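Local coordinates for putative Lipoprotein (Shewanella oneidensis, PDB 3U24) that is a putative lipoprotein of unknown function that binds zinc and calcium ions and belongs to a family grouped with zinc-peptidase-like proteins, at residues Ile33-Leu36 with Trp37-Ser40; Ser40-Trp43 with Ala44-Gly48; Met104-Asp107 with Ile108-Lys112; Gly126-Gln129 with Ile130-Asn134; Met149-Ile152 with Pro153-Tyr156. All coordinates share one frame; numbering follows the deposited sequence.

Contact 1 (Ile33-Leu36 with Trp37-Ser40). With ZN (zinc ion), chain H; EDO (1,2-ethanediol), chain X.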
# COMPACT_ATOMS: atom_id res chain seq x y z
N ILE A 33 15.89 -8.55 14.24
CA ILE A 33 15.88 -8.62 12.79
C ILE A 33 16.71 -9.81 12.32
O ILE A 33 16.26 -10.59 11.48
CB ILE A 33 16.38 -7.29 12.16
CG1 ILE A 33 15.37 -6.15 12.47
CG2 ILE A 33 16.64 -7.43 10.65
CD1 ILE A 33 13.95 -6.52 12.13
N ASP A 34 17.90 -10.01 12.88
CA ASP A 34 18.64 -11.21 12.54
C ASP A 34 17.84 -12.51 12.77
O ASP A 34 17.84 -13.38 11.91
CB ASP A 34 19.95 -11.26 13.26
CG ASP A 34 20.95 -10.25 12.71
OD1 ASP A 34 20.73 -9.73 11.58
OD2 ASP A 34 21.96 -9.98 13.41
N ASP A 35 17.13 -12.60 13.89
CA ASP A 35 16.35 -13.77 14.17
C ASP A 35 15.16 -13.87 13.25
O ASP A 35 14.79 -14.97 12.90
CB ASP A 35 15.86 -13.77 15.61
CG ASP A 35 16.99 -13.96 16.60
OD1 ASP A 35 18.05 -14.42 16.14
OD2 ASP A 35 16.83 -13.65 17.81
N LEU A 36 14.57 -12.75 12.87
CA LEU A 36 13.43 -12.78 11.97
C LEU A 36 13.88 -13.35 10.65
O LEU A 36 13.19 -14.16 10.10
CB LEU A 36 12.79 -11.40 11.79
CG LEU A 36 11.49 -11.36 11.00
CD1 LEU A 36 10.41 -12.19 11.66
CD2 LEU A 36 11.08 -9.90 10.77
N TRP A 37 15.05 -12.96 10.17
CA TRP A 37 15.54 -13.44 8.90
C TRP A 37 15.97 -14.91 8.90
O TRP A 37 15.87 -15.58 7.86
CB TRP A 37 16.68 -12.59 8.41
CG TRP A 37 16.38 -11.15 8.10
CD1 TRP A 37 17.31 -10.15 8.00
CD2 TRP A 37 15.09 -10.51 7.85
NE1 TRP A 37 16.71 -8.98 7.67
CE2 TRP A 37 15.39 -9.12 7.57
CE3 TRP A 37 13.76 -10.93 7.80
CZ2 TRP A 37 14.40 -8.19 7.31
CZ3 TRP A 37 12.76 -9.98 7.50
CH2 TRP A 37 13.08 -8.64 7.27
N GLN A 38 16.42 -15.40 10.04
CA GLN A 38 16.72 -16.82 10.23
C GLN A 38 15.45 -17.65 10.20
O GLN A 38 15.47 -18.75 9.70
CB GLN A 38 17.47 -17.01 11.55
CG GLN A 38 17.66 -18.43 12.04
CD GLN A 38 18.60 -18.50 13.27
OE1 GLN A 38 18.14 -18.48 14.44
NE2 GLN A 38 19.92 -18.52 13.02
N LEU A 39 14.35 -17.13 10.76
CA LEU A 39 13.05 -17.79 10.70
C LEU A 39 12.46 -17.75 9.31
O LEU A 39 11.85 -18.72 8.87
CB LEU A 39 12.05 -17.12 11.65
CG LEU A 39 10.59 -17.52 11.52
CD1 LEU A 39 10.37 -18.89 12.13
CD2 LEU A 39 9.70 -16.47 12.16
N SER A 40 12.62 -16.63 8.62
CA SER A 40 12.02 -16.46 7.29
C SER A 40 12.98 -15.82 6.29
O SER A 40 13.00 -14.61 6.05
CB SER A 40 10.78 -15.62 7.43
OG SER A 40 10.28 -15.36 6.15
ZN ZN H . 19.92 -15.04 17.30
C1 EDO X . 17.81 -20.59 7.07
O1 EDO X . 16.99 -21.19 8.06
C2 EDO X . 18.20 -19.19 7.53
O2 EDO X . 19.62 -19.07 7.45
O HOH W 1 14.95 -17.24 14.67
O HOH W 2 19.37 -14.29 19.67
O HOH W 3 20.28 -12.74 17.26

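Contact 2 (Ser40-Trp43 with Ala44-Gly48)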
# COMPACT_ATOMS: atom_id res chain seq x y z
N SER A 40 12.62 -16.63 8.62
CA SER A 40 12.02 -16.46 7.29
C SER A 40 12.98 -15.82 6.29
O SER A 40 13.00 -14.61 6.05
CB SER A 40 10.78 -15.62 7.43
OG SER A 40 10.28 -15.36 6.15
N PRO A 41 13.84 -16.62 5.71
CA PRO A 41 14.73 -15.97 4.75
C PRO A 41 14.06 -15.42 3.51
O PRO A 41 14.64 -14.58 2.84
CB PRO A 41 15.76 -17.08 4.41
CG PRO A 41 15.15 -18.36 4.93
CD PRO A 41 14.30 -17.95 6.10
N THR A 42 12.85 -15.85 3.18
CA THR A 42 12.11 -15.24 2.07
C THR A 42 11.68 -13.79 2.40
O THR A 42 11.82 -12.86 1.59
CB THR A 42 10.93 -16.10 1.65
OG1 THR A 42 11.45 -17.36 1.24
CG2 THR A 42 10.09 -15.46 0.51
N TRP A 43 11.20 -13.59 3.62
CA TRP A 43 10.91 -12.24 4.08
C TRP A 43 12.16 -11.37 3.99
O TRP A 43 12.11 -10.21 3.55
CB TRP A 43 10.43 -12.33 5.50
CG TRP A 43 9.63 -11.15 6.00
CD1 TRP A 43 9.58 -9.83 5.51
CD2 TRP A 43 8.77 -11.16 7.19
NE1 TRP A 43 8.74 -9.05 6.29
CE2 TRP A 43 8.22 -9.80 7.32
CE3 TRP A 43 8.41 -12.12 8.12
CZ2 TRP A 43 7.35 -9.46 8.34
CZ3 TRP A 43 7.52 -11.77 9.14
CH2 TRP A 43 7.01 -10.47 9.25
N ALA A 44 13.30 -11.94 4.35
CA ALA A 44 14.55 -11.22 4.24
C ALA A 44 14.81 -10.83 2.77
O ALA A 44 15.15 -9.68 2.45
CB ALA A 44 15.70 -12.06 4.78
N LEU A 45 14.67 -11.81 1.89
CA LEU A 45 14.83 -11.64 0.46
C LEU A 45 13.95 -10.50 -0.06
O LEU A 45 14.44 -9.62 -0.70
CB LEU A 45 14.46 -12.96 -0.28
CG LEU A 45 14.37 -12.98 -1.80
CD1 LEU A 45 15.69 -12.52 -2.43
CD2 LEU A 45 13.96 -14.40 -2.26
N TYR A 46 12.67 -10.51 0.28
CA TYR A 46 11.80 -9.44 -0.13
C TYR A 46 12.21 -8.11 0.46
O TYR A 46 11.96 -7.10 -0.16
CB TYR A 46 10.36 -9.72 0.26
CG TYR A 46 9.60 -10.58 -0.74
CD1 TYR A 46 9.64 -11.96 -0.67
CD2 TYR A 46 8.81 -10.01 -1.74
CE1 TYR A 46 8.92 -12.76 -1.54
CE2 TYR A 46 8.09 -10.83 -2.64
CZ TYR A 46 8.16 -12.20 -2.51
OH TYR A 46 7.48 -13.05 -3.35
N SER A 47 12.87 -8.11 1.63
CA SER A 47 13.31 -6.86 2.25
C SER A 47 14.64 -6.38 1.68
O SER A 47 15.10 -5.27 1.96
CB SER A 47 13.42 -7.05 3.75
OG SER A 47 12.14 -7.43 4.25
N GLY A 48 15.28 -7.23 0.87
CA GLY A 48 16.49 -6.82 0.18
C GLY A 48 17.71 -7.40 0.83
O GLY A 48 18.83 -6.98 0.51

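Contact 3 (Met104-Asp107 with Ile108-Lys112)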
# COMPACT_ATOMS: atom_id res chain seq x y z
N MSE A 104 1.49 -11.46 14.07
CA MSE A 104 1.93 -12.78 13.58
C MSE A 104 1.22 -13.93 14.29
O MSE A 104 0.70 -14.85 13.63
CB MSE A 104 3.45 -12.98 13.67
CG MSE A 104 4.25 -12.05 12.72
SE MSE A 104 6.18 -11.93 13.13
CE MSE A 104 6.58 -13.82 12.88
N ALA A 105 1.18 -13.88 15.62
CA ALA A 105 0.53 -14.90 16.41
C ALA A 105 -0.95 -15.00 16.04
O ALA A 105 -1.49 -16.09 15.86
CB ALA A 105 0.70 -14.64 17.90
N TRP A 106 -1.58 -13.84 15.96
CA TRP A 106 -2.98 -13.75 15.69
C TRP A 106 -3.32 -14.24 14.30
O TRP A 106 -4.32 -14.88 14.15
CB TRP A 106 -3.45 -12.31 15.88
CG TRP A 106 -4.86 -12.02 15.40
CD1 TRP A 106 -6.06 -12.14 16.12
CD2 TRP A 106 -5.25 -11.54 14.07
NE1 TRP A 106 -7.12 -11.76 15.34
CE2 TRP A 106 -6.70 -11.36 14.12
CE3 TRP A 106 -4.56 -11.17 12.92
CZ2 TRP A 106 -7.41 -10.88 13.01
CZ3 TRP A 106 -5.29 -10.69 11.80
CH2 TRP A 106 -6.69 -10.56 11.85
N ASP A 107 -2.48 -13.95 13.30
CA ASP A 107 -2.65 -14.51 11.97
C ASP A 107 -2.68 -16.04 11.97
O ASP A 107 -3.47 -16.64 11.25
CB ASP A 107 -1.53 -14.08 10.98
CG ASP A 107 -1.80 -12.69 10.32
OD1 ASP A 107 -2.98 -12.34 10.12
OD2 ASP A 107 -0.82 -11.95 9.99
N ILE A 108 -1.80 -16.64 12.78
CA ILE A 108 -1.71 -18.08 12.85
C ILE A 108 -2.88 -18.65 13.63
O ILE A 108 -3.45 -19.65 13.22
CB ILE A 108 -0.37 -18.55 13.42
CG1 ILE A 108 0.74 -18.28 12.38
CG2 ILE A 108 -0.44 -20.00 13.86
CD1 ILE A 108 2.11 -18.26 13.02
N THR A 109 -3.26 -18.05 14.75
CA THR A 109 -4.20 -18.73 15.63
C THR A 109 -5.67 -18.33 15.44
O THR A 109 -6.55 -19.03 15.90
CB THR A 109 -3.79 -18.55 17.11
OG1 THR A 109 -3.82 -17.16 17.43
CG2 THR A 109 -2.37 -19.08 17.35
N ARG A 110 -5.94 -17.20 14.79
CA ARG A 110 -7.32 -16.66 14.75
C ARG A 110 -7.75 -16.31 13.35
O ARG A 110 -8.79 -16.74 12.92
CB ARG A 110 -7.47 -15.40 15.58
CG ARG A 110 -7.17 -15.57 17.04
CD ARG A 110 -8.39 -16.09 17.80
NE ARG A 110 -8.13 -16.08 19.24
CZ ARG A 110 -8.97 -16.52 20.18
NH1 ARG A 110 -10.18 -17.00 19.85
NH2 ARG A 110 -8.61 -16.46 21.46
N PHE A 111 -6.95 -15.53 12.62
CA PHE A 111 -7.36 -15.07 11.31
C PHE A 111 -7.37 -16.25 10.35
O PHE A 111 -8.28 -16.43 9.59
CB PHE A 111 -6.42 -13.97 10.80
CG PHE A 111 -6.91 -13.20 9.59
CD1 PHE A 111 -8.15 -12.59 9.59
CD2 PHE A 111 -6.09 -12.98 8.53
CE1 PHE A 111 -8.60 -11.87 8.48
CE2 PHE A 111 -6.50 -12.24 7.42
CZ PHE A 111 -7.77 -11.67 7.40
N LYS A 112 -6.28 -17.00 10.36
CA LYS A 112 -6.14 -18.26 9.69
C LYS A 112 -6.33 -18.16 8.19
O LYS A 112 -6.96 -19.00 7.57
CB LYS A 112 -7.15 -19.28 10.31
CG LYS A 112 -6.86 -19.64 11.76
CD LYS A 112 -7.82 -20.70 12.25
CE LYS A 112 -7.25 -21.46 13.45
NZ LYS A 112 -7.93 -22.79 13.66

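Contact 4 (Gly126-Gln129 with Ile130-Asn134). With ZN (zinc ion), chain B; EDO (1,2-ethanediol), chain P.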
# COMPACT_ATOMS: atom_id res chain seq x y z
N GLY A 126 9.11 -15.53 -4.84
CA GLY A 126 10.47 -15.65 -4.30
C GLY A 126 11.50 -15.90 -5.41
O GLY A 126 12.61 -15.34 -5.40
N PHE A 127 11.11 -16.71 -6.39
CA PHE A 127 11.97 -17.00 -7.51
C PHE A 127 12.18 -15.76 -8.37
O PHE A 127 13.29 -15.50 -8.77
CB PHE A 127 11.44 -18.18 -8.34
CG PHE A 127 11.76 -19.52 -7.73
CD1 PHE A 127 12.96 -20.14 -8.00
CD2 PHE A 127 10.87 -20.15 -6.88
CE1 PHE A 127 13.26 -21.37 -7.44
CE2 PHE A 127 11.15 -21.38 -6.33
CZ PHE A 127 12.35 -21.99 -6.60
N ALA A 128 11.12 -14.98 -8.62
CA ALA A 128 11.25 -13.76 -9.44
C ALA A 128 12.19 -12.76 -8.78
O ALA A 128 13.00 -12.15 -9.46
CB ALA A 128 9.87 -13.13 -9.73
N GLN A 129 12.11 -12.61 -7.45
CA GLN A 129 13.02 -11.71 -6.74
C GLN A 129 14.47 -12.12 -6.90
O GLN A 129 15.33 -11.26 -6.89
CB GLN A 129 12.81 -11.66 -5.23
CG GLN A 129 11.49 -11.12 -4.76
CD GLN A 129 11.31 -9.62 -4.97
OE1 GLN A 129 12.11 -8.79 -4.50
NE2 GLN A 129 10.23 -9.27 -5.64
N ILE A 130 14.76 -13.41 -6.94
CA ILE A 130 16.15 -13.84 -7.11
C ILE A 130 16.58 -13.58 -8.56
O ILE A 130 17.58 -12.94 -8.80
CB ILE A 130 16.33 -15.32 -6.73
CG1 ILE A 130 16.15 -15.51 -5.21
CG2 ILE A 130 17.70 -15.80 -7.14
CD1 ILE A 130 15.67 -16.90 -4.75
N ILE A 131 15.76 -14.03 -9.51
CA ILE A 131 16.14 -14.08 -10.92
C ILE A 131 16.24 -12.68 -11.54
O ILE A 131 17.16 -12.39 -12.30
CB ILE A 131 15.11 -14.92 -11.72
CG1 ILE A 131 15.17 -16.40 -11.27
CG2 ILE A 131 15.35 -14.82 -13.24
CD1 ILE A 131 13.95 -17.24 -11.69
N ASN A 132 15.30 -11.82 -11.18
CA ASN A 132 15.16 -10.54 -11.83
C ASN A 132 16.15 -9.44 -11.39
O ASN A 132 16.07 -8.35 -11.92
CB ASN A 132 13.70 -10.08 -11.77
CG ASN A 132 12.77 -11.00 -12.55
OD1 ASN A 132 13.21 -11.80 -13.37
ND2 ASN A 132 11.49 -10.88 -12.32
N GLU A 133 17.10 -9.74 -10.52
CA GLU A 133 18.28 -8.87 -10.28
C GLU A 133 19.39 -9.11 -11.28
O GLU A 133 20.38 -9.88 -11.05
CB GLU A 133 18.82 -9.09 -8.91
CG GLU A 133 17.77 -8.84 -7.90
CD GLU A 133 18.32 -8.78 -6.52
OE1 GLU A 133 19.39 -9.37 -6.24
OE2 GLU A 133 17.63 -8.12 -5.70
N ASN A 134 19.25 -8.41 -12.40
CA ASN A 134 20.17 -8.58 -13.51
C ASN A 134 21.56 -7.99 -13.23
O ASN A 134 22.49 -8.22 -14.01
CB ASN A 134 19.53 -8.10 -14.83
CG ASN A 134 19.25 -6.60 -14.85
OD1 ASN A 134 19.58 -5.87 -13.89
ND2 ASN A 134 18.64 -6.12 -15.96
ZN ZN B . 18.59 -8.01 -3.80
C1 EDO P . 7.30 -16.72 -1.86
O1 EDO P . 7.00 -16.94 -3.25
C2 EDO P . 7.37 -18.02 -1.04
O2 EDO P . 8.57 -18.71 -1.37
O HOH W 4 20.84 -8.18 -4.07
O HOH W 5 16.68 -8.35 -3.61
O HOH W 6 20.25 -6.44 -2.88

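Contact 5 (Met149-Ile152 with Pro153-Tyr156). With EDO (1,2-ethanediol), chain Y.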
# COMPACT_ATOMS: atom_id res chain seq x y z
N MSE A 149 14.52 -24.81 -5.81
CA MSE A 149 13.60 -25.73 -6.49
C MSE A 149 13.38 -27.10 -5.79
O MSE A 149 12.31 -27.72 -5.99
CB MSE A 149 14.02 -25.96 -7.96
CG MSE A 149 13.79 -24.76 -8.86
SE MSE A 149 14.08 -25.21 -10.75
CE MSE A 149 15.97 -25.73 -10.60
N GLU A 150 14.35 -27.52 -4.97
CA GLU A 150 14.35 -28.84 -4.32
C GLU A 150 13.01 -29.16 -3.74
O GLU A 150 12.43 -30.19 -4.08
CB GLU A 150 15.35 -28.94 -3.15
CG GLU A 150 16.76 -29.43 -3.50
CD GLU A 150 17.79 -29.26 -2.36
OE1 GLU A 150 18.23 -28.09 -2.09
OE2 GLU A 150 18.18 -30.32 -1.76
N ASN A 151 12.50 -28.26 -2.91
CA ASN A 151 11.25 -28.49 -2.16
C ASN A 151 9.95 -27.93 -2.73
O ASN A 151 8.95 -27.86 -2.03
CB ASN A 151 11.47 -28.08 -0.69
CG ASN A 151 12.43 -29.05 -0.00
OD1 ASN A 151 12.33 -30.27 -0.22
ND2 ASN A 151 13.42 -28.53 0.70
N ILE A 152 9.92 -27.65 -4.01
CA ILE A 152 8.68 -27.20 -4.61
C ILE A 152 7.53 -28.21 -4.48
O ILE A 152 6.41 -27.80 -4.19
CB ILE A 152 8.86 -26.72 -6.08
CG1 ILE A 152 9.60 -25.38 -6.08
CG2 ILE A 152 7.52 -26.62 -6.81
CD1 ILE A 152 10.05 -24.85 -7.42
N PRO A 153 7.79 -29.52 -4.71
CA PRO A 153 6.65 -30.48 -4.52
C PRO A 153 6.14 -30.45 -3.10
O PRO A 153 4.93 -30.46 -2.85
CB PRO A 153 7.29 -31.83 -4.84
CG PRO A 153 8.28 -31.48 -5.93
CD PRO A 153 8.87 -30.14 -5.49
N ALA A 154 7.08 -30.39 -2.17
CA ALA A 154 6.70 -30.37 -0.73
C ALA A 154 5.89 -29.14 -0.35
O ALA A 154 5.00 -29.20 0.45
CB ALA A 154 7.93 -30.46 0.15
N TYR A 155 6.28 -28.01 -0.93
CA TYR A 155 5.61 -26.74 -0.69
C TYR A 155 4.15 -26.87 -1.07
O TYR A 155 3.32 -26.50 -0.31
CB TYR A 155 6.28 -25.64 -1.52
CG TYR A 155 5.67 -24.29 -1.39
CD1 TYR A 155 4.56 -23.93 -2.14
CD2 TYR A 155 6.18 -23.36 -0.50
CE1 TYR A 155 3.98 -22.66 -2.01
CE2 TYR A 155 5.61 -22.07 -0.35
CZ TYR A 155 4.52 -21.73 -1.11
OH TYR A 155 3.95 -20.47 -0.99
N TYR A 156 3.84 -27.39 -2.26
CA TYR A 156 2.46 -27.48 -2.68
C TYR A 156 1.68 -28.65 -2.00
O TYR A 156 0.47 -28.51 -1.78
CB TYR A 156 2.35 -27.51 -4.21
CG TYR A 156 2.67 -26.17 -4.89
CD1 TYR A 156 1.80 -25.11 -4.80
CD2 TYR A 156 3.85 -25.98 -5.61
CE1 TYR A 156 2.09 -23.89 -5.38
CE2 TYR A 156 4.15 -24.76 -6.21
CZ TYR A 156 3.26 -23.71 -6.07
OH TYR A 156 3.49 -22.50 -6.68
C1 EDO Y . 12.19 -32.85 -1.77
O1 EDO Y . 12.58 -32.41 -3.09
C2 EDO Y . 10.71 -32.63 -1.39
O2 EDO Y . 9.93 -31.86 -2.34

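Contact 1 (Ile33-Leu36 with Trp37-Ser40)
Ile33 and Trp37, one helical turn apart, lie side by side and point the same way, the CG2 methyl of Ile33 resting 3.4 Å from NE1 of Trp37. That methyl stands anti to the backbone N (CG1 at chi1 -66°), which carries it forward along the helix to the indole. The Ile33 carbonyl does double duty: its O takes the Trp37 N-H nearly along the C=O axis at 3.0 Å and also lies over one face of the indole. Leu36 reaches the far end of the same ring, its CD2 being 3.7 Å from Trp37 CZ3; CG anti to the backbone N (chi1 -173°) turns the branched tip that way. A large flat side chain suits this place because two aliphatic neighbours can lean on it at once. On the polar flank Asp35 OD1 binds a zinc ion at 2.3 Å, with two waters completing the ligands seen, while OD2 is held by Gln74. The helix ends as Ser40 N bonds to Leu36 O at 2.9 Å. Helix 427-432 covers Ile33, Leu36 and Trp37, whose NE1 bonds to Tyr369; helix 61-79 packs on Leu36 and Leu39, and helix 41-47 lies against the indole.

Contact 2 (Ser40-Trp43 with Ala44-Gly48)
Trp43 and Ser47 meet where the last turn of this short helix is drawn tight. Trp43 O accepts two bonds, from Ser47 N and from Ser47 OG, each at 2.9 Å, and the two donors come from opposite faces of its carbonyl plane. The hydroxyl can fold back in this way because OG sits beside its own backbone N, anti to the carbonyl carbon (chi1 -59°), and there it also lies 3.7 Å from Trp43 CD1. An alanine in place of Ser47 would remove the hydroxyl, and Trp43 O would probably be left with the backbone N-H as its one partner in the helix. The close-packed side continues through Ala44, whose small CB fits 3.4 Å from Pro41 O with the indole of Trp37 against it, and through buried Leu45, which faces His50 and Ile130. The looser, solvent side is that of exposed Tyr46, with Thr42 at the border: Thr42 CG2 lies alongside the ring, 3.6 Å from Tyr46 CE1, and Thr42 O is in plane at its edge, while the Thr42 hydroxyl is held by Glu57 and Arg148. Both helix ends are closed. Ser40 OG accepts from Trp43 N at 3.2 Å, and Pro41 suits the first turn since it has no N-H to offer. At Gly48 phi is positive (103°), where any side chain would press on the preceding carbonyl O. A serine N-cap and a Schellman motif are classical start and stop signals of an alpha helix, here the short one leading to the zinc ligand His50.

Contact 3 (Met104-Asp107 with Ile108-Lys112)
Trp106 O is gripped by two backbone donors, Arg110 N at 2.9 Å and Phe111 N at 3.1 Å, which reach it from opposite faces of the carbonyl plane. The bond from Phe111 spans five residues, and Lys112 N repeats that spacing to Asp107 O at 3.0 Å: a wider, pi-type turn closing helix 88-111. Lys112 then leaves the helix with positive phi and stands at the N-cap of the next. The widened turn accompanies a close aromatic pair. Phe111 CB sits over the face of the six-membered ring of Trp106, 3.7 Å from its centroid, and the two rings are nearly parallel (17°) but slid apart, so that they hardly overlap; their nearest atoms are Trp106 CH2 and Phe111 CD1 at 3.4 Å. CG of Trp106 stands anti to the backbone N (chi1 170°), sending the indole along the helix toward Phe111. Near its other end Arg110 CB touches Trp106 CD1 at 3.6 Å, while the guanidinium leads away. Replacing Trp106 by an alanine is likely to open a gap beneath Phe111 and deprive Gln248 of the NE1-H it binds. Leu245 and Lys249 of helix 243-254 also touch the indole, and Ile108 packs on helix 61-79.

Contact 4 (Gly126-Gln129 with Ile130-Asn134)
Gln129 and Glu133 meet through backbone and side chain: Glu133 CG lies 3.6 Å from Gln129 O, just where helix 124-131 gives out. The metal bond dominates the polar chemistry. Glu133 OE2 binds the zinc ion at 2.1 Å, and Glu133 OE1 accepts a hydrogen bond, 2.9 Å, from the O of a zinc-bound water, so the carboxylate is held at both oxygens. CG lies anti to the carbonyl carbon, and beyond it the chain is extended (chi2 -169°), which carries the carboxylate out to the metal. Three waters and His50 complete the ligands seen.

Backbone hydrogen bonds wind the last turns. Ile131 N reaches Phe127 O at 3.0 Å, and Asn132 N reaches Ala128 O at 2.9 Å. At the other end Gly126 N donates to a bound ethanediol, probably from the crystallisation liquor, which Arg148 also holds.

The apolar pair is Phe127 CB with Ile131 CD1, 4.3 Å apart. Separately, aliphatic branches lie against carbonyl oxygens of the preceding turn: Ile131 CG1 is 3.3 Å from Phe127 O, and Ile130 CG1 and CD1 are each 3.5 Å from Gly126 O. Branched aliphatic side chains suit this flank, where Ile130 is buried against Leu45 of helix 41-47 and Ile131 faces Val145 of helix 138-148.

Chemically, the contact joins an apolar helical flank to a metal-binding carboxylate just past the helix end. Water fills most of the coordination sphere and only two protein ligands are seen, so this zinc is probably held less firmly than one enclosed by protein side chains.

Contact 5 (Met149-Ile152 with Pro153-Tyr156)
Ile152 and Tyr156, one turn apart, lie side by side and point the same way at the start of helix 152-162. Ile152 CB lies 3.5 Å from Pro153 CD, a close approach largely set by the Ile-Pro peptide link. CG2, anti to the backbone N, runs on to Tyr156 and meets the edge of its ring in plane, 3.9 Å from CE2. The other branch, CG1, stands anti to the carbonyl carbon (chi1 -72°) and carries CD1 away from the helix to Phe127. A beta-branched residue suits the place because one arm can serve the tyrosine while the other serves the neighbouring helix.

Over one face of the Tyr156 ring lies CD1 of Tyr155, above its centre. The backbone holds the turn: Tyr155 N bonds to Asn151 O at 2.9 Å, and Tyr156 N to Ile152 O at 3.2 Å. A type I beta turn, Met149 to Ile152, leads in, with Asn151 at the N-cap position. Pro153, with no N-H to leave unmatched, is well placed in the first turn. O2 of a bound ethanediol, probably from the crystallisation liquor, accepts from Ala154 N at 3.2 Å.

Both tyrosine hydroxyls find partners farther off, Tyr155 with Asn122 and Tyr156 with Asn178 and Val123. The contact therefore divides its work: hydrocarbon and ring carbon meet along the helix, while the phenol oxygens bond to polar groups elsewhere in the chain.

Overall arrangement
All five contacts are local turns of helix or helix ends, met in series from residue 33 to residue 156 of a largely helical chain. Contacts 1 and 2 share Ser40, where helix 25-39 gives way to helix 41-47, and their centres are 9 Å apart. Contact 2 is the hub: it touches contact 4, about 12 Å away between centres, through Leu45 and Tyr46, and, through Trp43, contact 3, whose selenomethionine Met104 also touches Leu39 of contact 1. Contact 4 in turn meets contact 5 through Phe127, while contacts 3 and 4, with centres about 29 Å apart, do not touch. His50 and Glu133, each two or three residues past the end of its helix, hold one zinc ion, which ties these two chain segments together.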